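Local structure of N-terminal acetyltransferase B complex subunit MDM20 (5K04) at residues L649-L662 with F702-I715. The protein probably serves as the non-catalytic auxiliary subunit of the NatB complex, which acetylates the N-termini of proteins. Residues are numbered along the deposited sequence; the frame is centred on the assembly and turned at random.
Sequences LKILIPENLLSGEL and FKNLKLVQRQHEII
In this all-helical chain, the connection running into helix 661-682 lies across two short helices, 698-703 and 707-717, separated by a turn at Lys706, and Leu657 and Leu658 do most of the packing. Leu657 splits its two methyls: CD2 meets Leu707 CD2 at 3.7 Å, the side chains crossing at about a right angle, while CD1 lies over one face of the Arg710 guanidinium, 3.5 Å from NH2. That flat group is fixed by its own segment, since a bend at chi3 (60°) turns the arginine back and NH1 donates, in the guanidinium plane, to Leu705 O at 3.0 Å. Leu658 slides antiparallel past Gln711, CD2 resting 3.6 Å from Gln711 CG. The amide of Gln711 has two roles: NE2 donates back to Leu707 O at 3.0 Å from above the carbonyl plane, on the face opposite Gln711 N, while OE1 accepts from Asn423 ND2 and from a water that also donates to Leu658 O, bridging the segments. Toward the Lys706 turn, Ile653 CD1 reaches Leu707 CD2 tip to tip and comes within 3.5 Å of Leu705 CD1. Leu652 CD2 approaches the Phe702 ring obliquely, 3.8 Å from CE2, whereas Leu649 CB sits at the ring edge; Leu666 and Leu669 of helix 661-682 also touch Phe702. An Asx turn, Asn656 OD1 accepting from Leu658 N, and a serine cap, Ser659 OG on Glu661 N, shape this interhelical loop, whose apolar packing on a later helix is as expected in an all-alpha protein of the MDM20/NAA25 family.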
ATOM      1  N   LEU A 649      28.407 -12.282  23.310  1.00 50.12           N
ATOM      2  CA  LEU A 649      27.608 -11.439  22.430  1.00 47.05           C
ATOM      3  C   LEU A 649      28.340 -11.034  21.155  1.00 42.27           C
ATOM      4  O   LEU A 649      27.687 -10.547  20.235  1.00 31.53           O
ATOM      5  CB  LEU A 649      27.148 -10.194  23.192  1.00 47.77           C
ATOM      6  CG  LEU A 649      26.233 -10.477  24.386  1.00 49.27           C
ATOM      7  CD1 LEU A 649      26.061  -9.230  25.237  1.00 46.23           C
ATOM      8  CD2 LEU A 649      24.876 -11.010  23.933  1.00 45.99           C
ATOM      9  N   LYS A 650      29.669 -11.224  21.092  1.00 47.39           N
ATOM     10  CA  LYS A 650      30.481 -10.983  19.895  1.00 48.57           C
ATOM     11  C   LYS A 650      29.931 -11.662  18.651  1.00 40.25           C
ATOM     12  O   LYS A 650      30.255 -11.247  17.535  1.00 34.97           O
ATOM     13  CB  LYS A 650      31.907 -11.512  20.078  1.00 48.97           C
ATOM     14  CG  LYS A 650      32.851 -10.642  20.828  1.00 57.86           C
ATOM     15  CD  LYS A 650      34.236 -11.288  20.893  1.00 64.28           C
ATOM     16  CE  LYS A 650      34.159 -12.745  21.352  1.00 73.76           C
ATOM     17  NZ  LYS A 650      35.514 -13.350  21.644  1.00 79.57           N
ATOM     18  N   ILE A 651      29.151 -12.731  18.811  1.00 44.54           N
ATOM     19  CA  ILE A 651      28.584 -13.417  17.662  1.00 40.76           C
ATOM     20  C   ILE A 651      27.623 -12.537  16.897  1.00 33.95           C
ATOM     21  O   ILE A 651      27.190 -12.905  15.805  1.00 33.09           O
ATOM     22  CB  ILE A 651      27.876 -14.717  18.089  1.00 43.79           C
ATOM     23  CG1 ILE A 651      26.724 -14.426  19.053  1.00 43.48           C
ATOM     24  CG2 ILE A 651      28.861 -15.678  18.732  1.00 40.19           C
ATOM     25  CD1 ILE A 651      25.648 -15.484  19.009  1.00 46.14           C
ATOM     26  N   LEU A 652      27.243 -11.391  17.465  1.00 42.04           N
ATOM     27  CA  LEU A 652      26.492 -10.403  16.696  1.00 45.30           C
ATOM     28  C   LEU A 652      27.351  -9.783  15.599  1.00 48.30           C
ATOM     29  O   LEU A 652      26.812  -9.224  14.638  1.00 26.95           O
ATOM     30  CB  LEU A 652      25.941  -9.314  17.624  1.00 38.39           C
ATOM     31  CG  LEU A 652      26.925  -8.275  18.190  1.00 42.69           C
ATOM     32  CD1 LEU A 652      27.161  -7.075  17.245  1.00 38.71           C
ATOM     33  CD2 LEU A 652      26.459  -7.789  19.557  1.00 42.54           C
ATOM     34  N   ILE A 653      28.670  -9.877  15.723  1.00 50.85           N
ATOM     35  CA  ILE A 653      29.585  -9.304  14.745  1.00 46.75           C
ATOM     36  C   ILE A 653      29.728 -10.251  13.561  1.00 46.01           C
ATOM     37  O   ILE A 653      30.178 -11.398  13.719  1.00 37.80           O
ATOM     38  CB  ILE A 653      30.952  -9.003  15.371  1.00 43.57           C
ATOM     39  CG1 ILE A 653      30.791  -8.019  16.528  1.00 36.55           C
ATOM     40  CG2 ILE A 653      31.897  -8.432  14.319  1.00 40.17           C
ATOM     41  CD1 ILE A 653      32.101  -7.722  17.237  1.00 47.87           C
ATOM     42  N   PRO A 654      29.346  -9.818  12.370  1.00 51.23           N
ATOM     43  CA  PRO A 654      29.508 -10.674  11.200  1.00 42.55           C
ATOM     44  C   PRO A 654      30.960 -10.692  10.760  1.00 42.99           C
ATOM     45  O   PRO A 654      31.702  -9.725  10.952  1.00 29.11           O
ATOM     46  CB  PRO A 654      28.604 -10.013  10.155  1.00 34.26           C
ATOM     47  CG  PRO A 654      28.574  -8.566  10.558  1.00 41.87           C
ATOM     48  CD  PRO A 654      28.720  -8.520  12.053  1.00 46.18           C
ATOM     49  N   GLU A 655      31.364 -11.828  10.168  1.00 47.94           N
ATOM     50  CA  GLU A 655      32.740 -11.957   9.686  1.00 52.08           C
ATOM     51  C   GLU A 655      33.048 -10.958   8.575  1.00 51.65           C
ATOM     52  O   GLU A 655      34.213 -10.597   8.379  1.00 40.20           O
ATOM     53  CB  GLU A 655      33.016 -13.386   9.217  1.00 59.85           C
ATOM     54  CG  GLU A 655      32.206 -13.840   8.046  1.00 80.13           C
ATOM     55  CD  GLU A 655      32.492 -15.291   7.684  1.00 99.64           C
ATOM     56  OE1 GLU A 655      33.513 -15.834   8.171  1.00102.94           O
ATOM     57  OE2 GLU A 655      31.694 -15.892   6.924  1.00102.61           O
ATOM     58  N   ASN A 656      32.029 -10.512   7.834  1.00 57.49           N
ATOM     59  CA  ASN A 656      32.161  -9.362   6.941  1.00 52.23           C
ATOM     60  C   ASN A 656      31.781  -8.115   7.731  1.00 44.46           C
ATOM     61  O   ASN A 656      30.598  -7.779   7.852  1.00 31.63           O
ATOM     62  CB  ASN A 656      31.280  -9.516   5.707  1.00 48.10           C
ATOM     63  CG  ASN A 656      31.140  -8.206   4.928  1.00 46.25           C
ATOM     64  OD1 ASN A 656      32.048  -7.373   4.920  1.00 36.88           O
ATOM     65  ND2 ASN A 656      29.998  -8.022   4.281  1.00 47.07           N
ATOM     66  N   LEU A 657      32.795  -7.412   8.249  1.00 46.32           N
ATOM     67  CA  LEU A 657      32.550  -6.257   9.111  1.00 45.88           C
ATOM     68  C   LEU A 657      31.778  -5.146   8.410  1.00 42.37           C
ATOM     69  O   LEU A 657      31.122  -4.341   9.085  1.00 36.88           O
ATOM     70  CB  LEU A 657      33.881  -5.718   9.640  1.00 52.57           C
ATOM     71  CG  LEU A 657      34.483  -6.564  10.761  1.00 59.03           C
ATOM     72  CD1 LEU A 657      35.906  -6.147  11.118  1.00 59.83           C
ATOM     73  CD2 LEU A 657      33.589  -6.424  11.956  1.00 59.12           C
ATOM     74  N   LEU A 658      31.842  -5.073   7.077  1.00 43.95           N
ATOM     75  CA  LEU A 658      31.117  -4.041   6.346  1.00 43.54           C
ATOM     76  C   LEU A 658      29.621  -4.344   6.206  1.00 38.84           C
ATOM     77  O   LEU A 658      28.855  -3.437   5.853  1.00 27.11           O
ATOM     78  CB  LEU A 658      31.755  -3.839   4.971  1.00 41.82           C
ATOM     79  CG  LEU A 658      33.149  -3.212   4.986  1.00 43.45           C
ATOM     80  CD1 LEU A 658      33.703  -3.235   3.586  1.00 54.35           C
ATOM     81  CD2 LEU A 658      33.160  -1.793   5.510  1.00 42.15           C
ATOM     82  N   SER A 659      29.195  -5.582   6.487  1.00 44.34           N
ATOM     83  CA  SER A 659      27.776  -5.925   6.457  1.00 41.58           C
ATOM     84  C   SER A 659      26.978  -5.086   7.442  1.00 44.01           C
ATOM     85  O   SER A 659      27.376  -4.901   8.602  1.00 28.30           O
ATOM     86  CB  SER A 659      27.554  -7.399   6.784  1.00 36.69           C
ATOM     87  OG  SER A 659      26.156  -7.670   6.830  1.00 30.87           O
ATOM     88  N   GLY A 660      25.826  -4.601   6.965  1.00 46.18           N
ATOM     89  CA  GLY A 660      24.905  -3.833   7.786  1.00 43.01           C
ATOM     90  C   GLY A 660      24.378  -4.563   9.009  1.00 37.96           C
ATOM     91  O   GLY A 660      23.845  -3.912   9.915  1.00 33.92           O
ATOM     92  N   GLU A 661      24.498  -5.897   9.054  1.00 47.86           N
ATOM     93  CA  GLU A 661      24.056  -6.643  10.232  1.00 50.01           C
ATOM     94  C   GLU A 661      24.771  -6.207  11.491  1.00 45.03           C
ATOM     95  O   GLU A 661      24.258  -6.448  12.587  1.00 31.84           O
ATOM     96  CB  GLU A 661      24.316  -8.139  10.099  1.00 48.83           C
ATOM     97  CG  GLU A 661      23.689  -8.816   8.938  1.00 59.57           C
ATOM     98  CD  GLU A 661      24.406 -10.103   8.644  1.00 62.24           C
ATOM     99  OE1 GLU A 661      25.136 -10.158   7.633  1.00 62.98           O
ATOM    100  OE2 GLU A 661      24.283 -11.036   9.458  1.00 60.17           O
ATOM    101  N   LEU A 662      25.970  -5.633  11.360  1.00 42.04           N
ATOM    102  CA  LEU A 662      26.702  -5.205  12.543  1.00 43.31           C
ATOM    103  C   LEU A 662      25.935  -4.127  13.300  1.00 39.48           C
ATOM    104  O   LEU A 662      25.722  -4.235  14.512  1.00 27.47           O
ATOM    105  CB  LEU A 662      28.093  -4.717  12.140  1.00 44.04           C
ATOM    106  CG  LEU A 662      28.879  -4.108  13.294  1.00 45.90           C
ATOM    107  CD1 LEU A 662      29.156  -5.171  14.355  1.00 48.15           C
ATOM    108  CD2 LEU A 662      30.168  -3.529  12.775  1.00 48.65           C
ATOM    109  N   PHE A 702      33.341  -3.279  23.480  1.00 47.03           N
ATOM    110  CA  PHE A 702      33.066  -3.274  22.040  1.00 54.42           C
ATOM    111  C   PHE A 702      33.923  -2.239  21.304  1.00 43.39           C
ATOM    112  O   PHE A 702      34.373  -2.488  20.179  1.00 32.39           O
ATOM    113  CB  PHE A 702      31.559  -3.053  21.778  1.00 46.84           C
ATOM    114  CG  PHE A 702      30.742  -4.333  21.828  1.00 43.56           C
ATOM    115  CD1 PHE A 702      30.299  -4.858  23.045  1.00 49.56           C
ATOM    116  CD2 PHE A 702      30.463  -5.036  20.670  1.00 39.89           C
ATOM    117  CE1 PHE A 702      29.574  -6.060  23.098  1.00 49.62           C
ATOM    118  CE2 PHE A 702      29.736  -6.238  20.708  1.00 46.89           C
ATOM    119  CZ  PHE A 702      29.286  -6.749  21.926  1.00 48.53           C
ATOM    120  N   LYS A 703      34.175  -1.089  21.928  1.00 46.63           N
ATOM    121  CA  LYS A 703      35.107  -0.118  21.356  1.00 50.15           C
ATOM    122  C   LYS A 703      36.475  -0.736  21.098  1.00 48.56           C
ATOM    123  O   LYS A 703      37.070  -0.517  20.039  1.00 44.62           O
ATOM    124  CB  LYS A 703      35.231   1.089  22.273  1.00 40.27           C
ATOM    125  CG  LYS A 703      33.962   1.933  22.314  1.00 48.95           C
ATOM    126  CD  LYS A 703      33.977   2.948  23.451  1.00 47.97           C
ATOM    127  CE  LYS A 703      32.688   3.772  23.427  1.00 52.15           C
ATOM    128  NZ  LYS A 703      32.652   4.790  24.509  1.00 59.81           N
ATOM    129  N   ASN A 704      36.977  -1.535  22.040  1.00 54.50           N
ATOM    130  CA  ASN A 704      38.291  -2.153  21.893  1.00 49.30           C
ATOM    131  C   ASN A 704      38.369  -3.153  20.746  1.00 46.09           C
ATOM    132  O   ASN A 704      39.476  -3.547  20.371  1.00 41.77           O
ATOM    133  CB  ASN A 704      38.681  -2.825  23.203  1.00 46.97           C
ATOM    134  CG  ASN A 704      38.991  -1.819  24.287  1.00 64.21           C
ATOM    135  OD1 ASN A 704      39.533  -0.740  24.017  1.00 63.44           O
ATOM    136  ND2 ASN A 704      38.628  -2.150  25.518  1.00 78.63           N
ATOM    137  N   LEU A 705      37.232  -3.583  20.197  1.00 55.93           N
ATOM    138  CA  LEU A 705      37.215  -4.407  18.991  1.00 56.79           C
ATOM    139  C   LEU A 705      37.510  -3.603  17.732  1.00 47.51           C
ATOM    140  O   LEU A 705      37.792  -4.208  16.694  1.00 36.23           O
ATOM    141  CB  LEU A 705      35.860  -5.111  18.834  1.00 46.27           C
ATOM    142  CG  LEU A 705      35.449  -5.942  20.060  1.00 49.71           C
ATOM    143  CD1 LEU A 705      34.092  -6.623  19.869  1.00 41.81           C
ATOM    144  CD2 LEU A 705      36.525  -6.956  20.458  1.00 41.34           C
ATOM    145  N   LYS A 706      37.415  -2.268  17.801  1.00 46.52           N
ATOM    146  CA  LYS A 706      37.849  -1.375  16.719  1.00 57.34           C
ATOM    147  C   LYS A 706      37.093  -1.650  15.415  1.00 50.78           C
ATOM    148  O   LYS A 706      37.682  -1.758  14.338  1.00 45.09           O
ATOM    149  CB  LYS A 706      39.366  -1.476  16.510  1.00 59.38           C
ATOM    150  CG  LYS A 706      40.204  -1.021  17.712  1.00 65.00           C
ATOM    151  CD  LYS A 706      41.693  -0.982  17.388  1.00 74.28           C
ATOM    152  CE  LYS A 706      42.486  -0.362  18.527  1.00 82.10           C
ATOM    153  NZ  LYS A 706      43.963  -0.415  18.294  1.00 92.80           N
ATOM    154  N   LEU A 707      35.766  -1.747  15.521  1.00 44.39           N
ATOM    155  CA  LEU A 707      34.951  -2.121  14.368  1.00 48.86           C
ATOM    156  C   LEU A 707      34.993  -1.055  13.276  1.00 48.20           C
ATOM    157  O   LEU A 707      34.923  -1.379  12.085  1.00 35.25           O
ATOM    158  CB  LEU A 707      33.512  -2.377  14.822  1.00 50.23           C
ATOM    159  CG  LEU A 707      33.426  -3.454  15.899  1.00 49.44           C
ATOM    160  CD1 LEU A 707      32.060  -3.499  16.565  1.00 45.35           C
ATOM    161  CD2 LEU A 707      33.792  -4.792  15.267  1.00 50.72           C
ATOM    162  N   VAL A 708      35.103   0.215  13.667  1.00 53.05           N
ATOM    163  CA  VAL A 708      35.221   1.307  12.708  1.00 50.21           C
ATOM    164  C   VAL A 708      36.542   1.220  11.955  1.00 44.90           C
ATOM    165  O   VAL A 708      36.563   1.174  10.723  1.00 40.82           O
ATOM    166  CB  VAL A 708      35.073   2.656  13.437  1.00 48.80           C
ATOM    167  CG1 VAL A 708      35.311   3.815  12.484  1.00 42.76           C
ATOM    168  CG2 VAL A 708      33.691   2.752  14.057  1.00 48.38           C
ATOM    169  N   GLN A 709      37.662   1.192  12.692  1.00 46.65           N
ATOM    170  CA  GLN A 709      38.993   1.199  12.081  1.00 49.16           C
ATOM    171  C   GLN A 709      39.150   0.046  11.105  1.00 46.90           C
ATOM    172  O   GLN A 709      39.619   0.224   9.976  1.00 41.58           O
ATOM    173  CB  GLN A 709      40.088   1.111  13.158  1.00 51.35           C
ATOM    174  CG  GLN A 709      40.223   2.317  14.081  1.00 54.10           C
ATOM    175  CD  GLN A 709      39.171   2.372  15.190  1.00 68.81           C
ATOM    176  OE1 GLN A 709      38.393   1.438  15.396  1.00 58.17           O
ATOM    177  NE2 GLN A 709      39.144   3.486  15.904  1.00 88.95           N
ATOM    178  N   ARG A 710      38.757  -1.150  11.530  1.00 50.92           N
ATOM    179  CA  ARG A 710      38.879  -2.317  10.670  1.00 53.04           C
ATOM    180  C   ARG A 710      38.039  -2.168   9.402  1.00 49.39           C
ATOM    181  O   ARG A 710      38.473  -2.555   8.315  1.00 40.98           O
ATOM    182  CB  ARG A 710      38.500  -3.553  11.481  1.00 50.17           C
ATOM    183  CG  ARG A 710      39.476  -3.740  12.649  1.00 55.97           C
ATOM    184  CD  ARG A 710      38.996  -4.693  13.724  1.00 54.95           C
ATOM    185  NE  ARG A 710      38.757  -6.030  13.202  1.00 67.55           N
ATOM    186  CZ  ARG A 710      38.027  -6.942  13.834  1.00 72.70           C
ATOM    187  NH1 ARG A 710      37.481  -6.647  15.006  1.00 71.11           N
ATOM    188  NH2 ARG A 710      37.841  -8.137  13.294  1.00 76.22           N
ATOM    189  N   GLN A 711      36.841  -1.586   9.518  1.00 51.72           N
ATOM    190  CA  GLN A 711      36.039  -1.304   8.330  1.00 43.86           C
ATOM    191  C   GLN A 711      36.730  -0.280   7.428  1.00 42.92           C
ATOM    192  O   GLN A 711      36.738  -0.432   6.198  1.00 38.01           O
ATOM    193  CB  GLN A 711      34.647  -0.819   8.743  1.00 38.00           C
ATOM    194  CG  GLN A 711      33.661  -1.938   9.048  1.00 42.27           C
ATOM    195  CD  GLN A 711      32.322  -1.401   9.538  1.00 44.73           C
ATOM    196  OE1 GLN A 711      31.365  -1.248   8.768  1.00 37.09           O
ATOM    197  NE2 GLN A 711      32.263  -1.088  10.823  1.00 47.01           N
ATOM    198  N   HIS A 712      37.320   0.766   8.019  1.00 45.16           N
ATOM    199  CA  HIS A 712      38.058   1.755   7.235  1.00 51.24           C
ATOM    200  C   HIS A 712      39.262   1.136   6.527  1.00 50.58           C
ATOM    201  O   HIS A 712      39.598   1.530   5.403  1.00 41.91           O
ATOM    202  CB  HIS A 712      38.503   2.912   8.137  1.00 46.41           C
ATOM    203  CG  HIS A 712      37.384   3.810   8.552  1.00 51.17           C
ATOM    204  ND1 HIS A 712      37.581   4.977   9.257  1.00 51.48           N
ATOM    205  CD2 HIS A 712      36.048   3.710   8.355  1.00 45.52           C
ATOM    206  CE1 HIS A 712      36.416   5.566   9.465  1.00 49.38           C
ATOM    207  NE2 HIS A 712      35.469   4.817   8.926  1.00 50.35           N
ATOM    208  N   GLU A 713      39.934   0.178   7.181  1.00 52.70           N
ATOM    209  CA  GLU A 713      41.097  -0.481   6.588  1.00 51.85           C
ATOM    210  C   GLU A 713      40.697  -1.356   5.404  1.00 53.55           C
ATOM    211  O   GLU A 713      41.400  -1.396   4.388  1.00 49.15           O
ATOM    212  CB  GLU A 713      41.826  -1.320   7.642  1.00 49.09           C
ATOM    213  CG  GLU A 713      42.479  -0.502   8.745  1.00 69.34           C
ATOM    214  CD  GLU A 713      43.149  -1.357   9.820  1.00 75.02           C
ATOM    215  OE1 GLU A 713      42.903  -2.581   9.864  1.00 70.36           O
ATOM    216  OE2 GLU A 713      43.915  -0.787  10.627  1.00 75.57           O
ATOM    217  N   ILE A 714      39.578  -2.072   5.525  1.00 59.71           N
ATOM    218  CA  ILE A 714      39.103  -2.925   4.436  1.00 60.05           C
ATOM    219  C   ILE A 714      38.751  -2.074   3.226  1.00 57.47           C
ATOM    220  O   ILE A 714      39.068  -2.421   2.083  1.00 57.32           O
ATOM    221  CB  ILE A 714      37.897  -3.764   4.908  1.00 55.42           C
ATOM    222  CG1 ILE A 714      38.283  -4.692   6.072  1.00 50.85           C
ATOM    223  CG2 ILE A 714      37.284  -4.553   3.761  1.00 46.78           C
ATOM    224  CD1 ILE A 714      37.071  -5.172   6.883  1.00 45.68           C
ATOM    225  N   ILE A 715      38.108  -0.931   3.472  1.00 52.99           N
ATOM    226  CA  ILE A 715      37.702  -0.017   2.410  1.00 46.04           C
ATOM    227  C   ILE A 715      38.920   0.556   1.693  1.00 49.34           C
ATOM    228  O   ILE A 715      38.964   0.603   0.458  1.00 41.24           O
ATOM    229  CB  ILE A 715      36.806   1.082   3.011  1.00 43.49           C
ATOM    230  CG1 ILE A 715      35.425   0.501   3.320  1.00 37.42           C
ATOM    231  CG2 ILE A 715      36.748   2.297   2.111  1.00 50.34           C
ATOM    232  CD1 ILE A 715      34.508   1.445   4.093  1.00 37.84           C
TER
HETATM  233  O   HOH W   1      29.828  -0.914   6.017  1.00 26.01           O